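Local atomic coordinates of TqaA (Penicillium aethiopicum, PDB entry 5DLK), a protein that is a fungal nonribosomal peptide synthetase, represented here by its terminal condensation-like (CT) domain, which probably closes the peptide product into a macrocycle. Residues T342-V346 and M347-H351; L350-T353 and Q354-T358. One frame throughout, in Å; residues are numbered along the deposited sequence.

Interaction 1: residues T342-V346 and M347-H351; sequences TDWTV and MDLLH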
loop_
_atom_site.group_PDB
_atom_site.type_symbol
_atom_site.label_atom_id
_atom_site.label_comp_id
_atom_site.label_asym_id
_atom_site.label_seq_id
_atom_site.Cartn_x
_atom_site.Cartn_y
_atom_site.Cartn_z
ATOM N N THR A 342 2.254 35.127 -16.902
ATOM C CA THR A 342 3.455 34.313 -17.094
ATOM C C THR A 342 3.282 33.306 -18.248
ATOM O O THR A 342 4.263 32.838 -18.862
ATOM C CB THR A 342 3.813 33.606 -15.768
ATOM O OG1 THR A 342 4.062 34.604 -14.768
ATOM C CG2 THR A 342 5.048 32.712 -15.898
ATOM N N ASP A 343 2.029 32.990 -18.562
ATOM C CA ASP A 343 1.681 32.162 -19.721
ATOM C C ASP A 343 2.378 30.800 -19.685
ATOM O O ASP A 343 3.038 30.398 -20.639
ATOM C CB ASP A 343 2.031 32.890 -21.018
ATOM C CG ASP A 343 0.914 32.843 -22.034
ATOM O OD1 ASP A 343 -0.031 32.041 -21.856
ATOM O OD2 ASP A 343 1.006 33.598 -23.023
ATOM N N TRP A 344 2.253 30.096 -18.567
ATOM C CA TRP A 344 2.791 28.744 -18.494
ATOM C C TRP A 344 2.275 27.817 -19.597
ATOM O O TRP A 344 1.104 27.885 -19.999
ATOM C CB TRP A 344 2.446 28.095 -17.161
ATOM C CG TRP A 344 3.530 28.131 -16.143
ATOM C CD1 TRP A 344 4.674 28.886 -16.151
ATOM C CD2 TRP A 344 3.553 27.368 -14.945
ATOM N NE1 TRP A 344 5.407 28.639 -15.001
ATOM C CE2 TRP A 344 4.735 27.702 -14.252
ATOM C CE3 TRP A 344 2.675 26.428 -14.381
ATOM C CZ2 TRP A 344 5.055 27.138 -13.022
ATOM C CZ3 TRP A 344 2.998 25.863 -13.150
ATOM C CH2 TRP A 344 4.180 26.217 -12.490
ATOM N N THR A 345 3.167 26.958 -20.063
ATOM C CA THR A 345 2.795 25.848 -20.928
ATOM C C THR A 345 2.601 24.593 -20.102
ATOM O O THR A 345 2.945 24.539 -18.927
ATOM C CB THR A 345 3.870 25.565 -21.976
ATOM O OG1 THR A 345 5.058 25.116 -21.317
ATOM C CG2 THR A 345 4.193 26.839 -22.778
ATOM N N VAL A 346 2.045 23.571 -20.734
ATOM C CA VAL A 346 1.980 22.258 -20.123
ATOM C C VAL A 346 3.344 21.795 -19.616
ATOM O O VAL A 346 3.453 21.280 -18.504
ATOM C CB VAL A 346 1.412 21.246 -21.128
ATOM C CG1 VAL A 346 1.630 19.815 -20.637
ATOM C CG2 VAL A 346 -0.070 21.553 -21.378
ATOM N N MET A 347 4.402 22.009 -20.395
ATOM C CA MET A 347 5.726 21.587 -19.944
ATOM C C MET A 347 6.145 22.253 -18.621
ATOM O O MET A 347 6.762 21.614 -17.772
ATOM C CB MET A 347 6.785 21.892 -21.009
ATOM C CG MET A 347 8.042 21.066 -20.806
ATOM S SD MET A 347 7.681 19.330 -21.241
ATOM C CE MET A 347 7.730 19.481 -23.031
ATOM N N ASP A 348 5.828 23.537 -18.485
ATOM C CA ASP A 348 6.158 24.297 -17.271
ATOM C C ASP A 348 5.443 23.677 -16.078
ATOM O O ASP A 348 6.017 23.551 -14.993
ATOM C CB ASP A 348 5.764 25.771 -17.409
ATOM C CG ASP A 348 6.551 26.495 -18.510
ATOM O OD1 ASP A 348 7.767 26.269 -18.593
ATOM O OD2 ASP A 348 5.951 27.277 -19.275
ATOM N N LEU A 349 4.179 23.306 -16.277
ATOM C CA LEU A 349 3.414 22.666 -15.206
ATOM C C LEU A 349 4.006 21.302 -14.878
ATOM O O LEU A 349 4.120 20.931 -13.703
ATOM C CB LEU A 349 1.925 22.543 -15.599
ATOM C CG LEU A 349 1.101 21.655 -14.668
ATOM C CD1 LEU A 349 1.109 22.234 -13.258
ATOM C CD2 LEU A 349 -0.339 21.494 -15.194
ATOM N N LEU A 350 4.387 20.539 -15.903
ATOM C CA LEU A 350 4.945 19.207 -15.652
ATOM C C LEU A 350 6.254 19.314 -14.839
ATOM O O LEU A 350 6.450 18.578 -13.883
ATOM C CB LEU A 350 5.201 18.468 -16.960
ATOM C CG LEU A 350 3.901 18.129 -17.706
ATOM C CD1 LEU A 350 4.215 17.580 -19.105
ATOM C CD2 LEU A 350 3.122 17.105 -16.901
ATOM N N HIS A 351 7.130 20.242 -15.221
ATOM C CA HIS A 351 8.400 20.390 -14.500
ATOM C C HIS A 351 8.174 20.789 -13.050
ATOM O O HIS A 351 8.824 20.250 -12.146
ATOM C CB HIS A 351 9.322 21.408 -15.195
ATOM C CG HIS A 351 10.057 20.823 -16.360
ATOM N ND1 HIS A 351 10.826 19.684 -16.252
ATOM C CD2 HIS A 351 10.115 21.196 -17.660
ATOM C CE1 HIS A 351 11.335 19.386 -17.435
ATOM N NE2 HIS A 351 10.919 20.286 -18.306
#
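T345 and D348 grip each other through reciprocal hydrogen bonds where the loop turns into the helix. The backbone N of T345 reaches D348 OD2 at 2.9 Å, almost perfectly straight at 178°, meeting that oxygen on its anti side and somewhat out of the carboxylate plane. In return, D348 N gives a weak, longer bond of 3.3 Å to T345 OG1. That hydroxyl stands between the backbone N and the carbonyl carbon of its own residue (chi1 65°), which turns it over the helix start. Threonine suits the place because a short hydroxyl reaches forward to an N-H of the first turn; aspartate suits its own because a carboxylate can take the N-H of the capping residue. The pair forms a capping box, with T345 as N-cap of helix 346-358. The helical bonds then begin, L349 N to T345 O at 3.2 Å and L350 N to V346 O at 2.9 Å.

Apolar contacts flank the box. The indole of W344 lies with one face against D348, whose CB sits 3.5 Å from the centroid of the five-membered ring of W344, only 10° off its normal: a CH-pi contact. A flat, long indole suits this place, since it covers D348 CB while its outer ring extends to L349, W344 CZ3 lying 4.1 Å from L349 CD1. V346 and L350 run side by side, and V346 CG1 meets L350 CD1 at 3.7 Å. Branched apolar residues suit this buried side: the two leucines face helix 283-299, and F463 of helix 446-465 packs against V346 and L349. Further out, D343 pairs with R470 in a salt bridge.

Interaction 2: residues L350-T353 and Q354-T358; sequences LHHT and QTQYT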
loop_
_atom_site.group_PDB
_atom_site.type_symbol
_atom_site.label_atom_id
_atom_site.label_comp_id
_atom_site.label_asym_id
_atom_site.label_seq_id
_atom_site.Cartn_x
_atom_site.Cartn_y
_atom_site.Cartn_z
ATOM N N LEU A 350 4.387 20.539 -15.903
ATOM C CA LEU A 350 4.945 19.207 -15.652
ATOM C C LEU A 350 6.254 19.314 -14.839
ATOM O O LEU A 350 6.450 18.578 -13.883
ATOM C CB LEU A 350 5.201 18.468 -16.960
ATOM C CG LEU A 350 3.901 18.129 -17.706
ATOM C CD1 LEU A 350 4.215 17.580 -19.105
ATOM C CD2 LEU A 350 3.122 17.105 -16.901
ATOM N N HIS A 351 7.130 20.242 -15.221
ATOM C CA HIS A 351 8.400 20.390 -14.500
ATOM C C HIS A 351 8.174 20.789 -13.050
ATOM O O HIS A 351 8.824 20.250 -12.146
ATOM C CB HIS A 351 9.322 21.408 -15.195
ATOM C CG HIS A 351 10.057 20.823 -16.360
ATOM N ND1 HIS A 351 10.826 19.684 -16.252
ATOM C CD2 HIS A 351 10.115 21.196 -17.660
ATOM C CE1 HIS A 351 11.335 19.386 -17.435
ATOM N NE2 HIS A 351 10.919 20.286 -18.306
ATOM N N HIS A 352 7.253 21.724 -12.834
ATOM C CA HIS A 352 6.931 22.172 -11.484
ATOM C C HIS A 352 6.351 21.028 -10.659
ATOM O O HIS A 352 6.749 20.817 -9.509
ATOM C CB HIS A 352 5.958 23.357 -11.519
ATOM C CG HIS A 352 5.429 23.755 -10.168
ATOM N ND1 HIS A 352 6.228 24.302 -9.183
ATOM C CD2 HIS A 352 4.180 23.691 -9.649
ATOM C CE1 HIS A 352 5.491 24.540 -8.107
ATOM N NE2 HIS A 352 4.240 24.197 -8.371
ATOM N N THR A 353 5.405 20.296 -11.236
ATOM C CA THR A 353 4.750 19.210 -10.506
ATOM C C THR A 353 5.790 18.173 -10.094
ATOM O O THR A 353 5.750 17.629 -8.980
ATOM C CB THR A 353 3.629 18.566 -11.354
ATOM O OG1 THR A 353 2.644 19.568 -11.637
ATOM C CG2 THR A 353 2.952 17.427 -10.607
ATOM N N GLN A 354 6.749 17.923 -10.980
ATOM C CA GLN A 354 7.729 16.902 -10.671
ATOM C C GLN A 354 8.633 17.361 -9.531
ATOM O O GLN A 354 8.893 16.610 -8.605
ATOM C CB GLN A 354 8.555 16.527 -11.902
ATOM C CG GLN A 354 9.449 15.291 -11.670
ATOM C CD GLN A 354 9.702 14.542 -12.965
ATOM O OE1 GLN A 354 8.767 14.038 -13.594
ATOM N NE2 GLN A 354 10.965 14.494 -13.390
ATOM N N THR A 355 9.084 18.610 -9.569
ATOM C CA THR A 355 9.923 19.052 -8.464
ATOM C C THR A 355 9.122 19.210 -7.165
ATOM O O THR A 355 9.683 19.074 -6.086
ATOM C CB THR A 355 10.686 20.348 -8.830
ATOM O OG1 THR A 355 9.777 21.346 -9.243
ATOM C CG2 THR A 355 11.619 20.082 -9.996
ATOM N N GLN A 356 7.812 19.443 -7.235
ATOM C CA GLN A 356 7.019 19.497 -6.004
ATOM C C GLN A 356 6.946 18.138 -5.314
ATOM O O GLN A 356 6.622 18.057 -4.129
ATOM C CB GLN A 356 5.611 20.038 -6.281
ATOM C CG GLN A 356 5.623 21.545 -6.601
ATOM C CD GLN A 356 6.141 22.370 -5.414
ATOM O OE1 GLN A 356 7.322 22.726 -5.354
ATOM N NE2 GLN A 356 5.253 22.683 -4.476
ATOM N N TYR A 357 7.258 17.076 -6.061
ATOM C CA TYR A 357 7.475 15.746 -5.480
ATOM C C TYR A 357 8.944 15.539 -5.068
ATOM O O TYR A 357 9.219 15.078 -3.962
ATOM C CB TYR A 357 7.044 14.673 -6.490
ATOM C CG TYR A 357 7.629 13.302 -6.243
ATOM C CD1 TYR A 357 7.336 12.596 -5.076
ATOM C CD2 TYR A 357 8.437 12.697 -7.194
ATOM C CE1 TYR A 357 7.850 11.323 -4.854
ATOM C CE2 TYR A 357 8.962 11.434 -6.977
ATOM C CZ TYR A 357 8.671 10.757 -5.812
ATOM O OH TYR A 357 9.193 9.496 -5.609
ATOM N N THR A 358 9.880 15.874 -5.953
ATOM C CA THR A 358 11.278 15.501 -5.696
ATOM C C THR A 358 11.879 16.316 -4.565
ATOM O O THR A 358 12.782 15.825 -3.862
ATOM C CB THR A 358 12.156 15.619 -6.967
ATOM O OG1 THR A 358 12.191 16.962 -7.440
ATOM C CG2 THR A 358 11.626 14.705 -8.070
#
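Q356 lays its CG over one face of the H352 ring, 3.6 Å from the centroid and 23° off the normal, in a CH-pi contact between residues one helical turn apart. H352 swings its ring into place with CG opposite the backbone nitrogen (chi1 172°). In Q356 the bend at chi2 brings CD over the ring, 3.5 Å from H352 CE1, and the turn about the last bond lays the amide nearly parallel to the imidazole, the planes 10° apart. H352 NE2 bonds to T336 N and Q356 NE2 to R334 O, both on strand 329-336, while Q356 OE1 takes a bond from R359 NH1. Replacing H352 with an alanine would probably leave T336 N without this acceptor and the aliphatic part of Q356 without the ring it lies on.

T355 folds its hydroxyl back on the preceding turn, with OG1 3.1 Å from H352 O and 3.2 Å from H351 O, a choice of carbonyls well suited to a threonine within a helix. Q354 instead extends, long enough for OE1 to reach T285 OG1 and T282 N and NE2 to reach G280 O. H352, T353 and Q356 pack on strand 329-336, and L350 and T353 on helix 283-299, T353 touching both.

In the fold
Both interactions belong to a single helix, 346-358, of the condensation-type domain, with centres about 11 Å apart. Interaction 1 comes first along the chain, starting the helix after the loop that follows strand 329-336; interaction 2 continues it to its last residue, and L350 and H351 are common to both. A direct contact joins them as well, W344 CH2 packing 3.5 Å from H352 CB. The centre of interaction 1 is about 31 Å from the centre of the chain, that of interaction 2 about 22 Å. Interaction 2 holds Y357, which binds phosphopantetheine in this protein, although the ligand is not bound here, and Q354 bonds to T282 of the same site, tying the helix to that pocket.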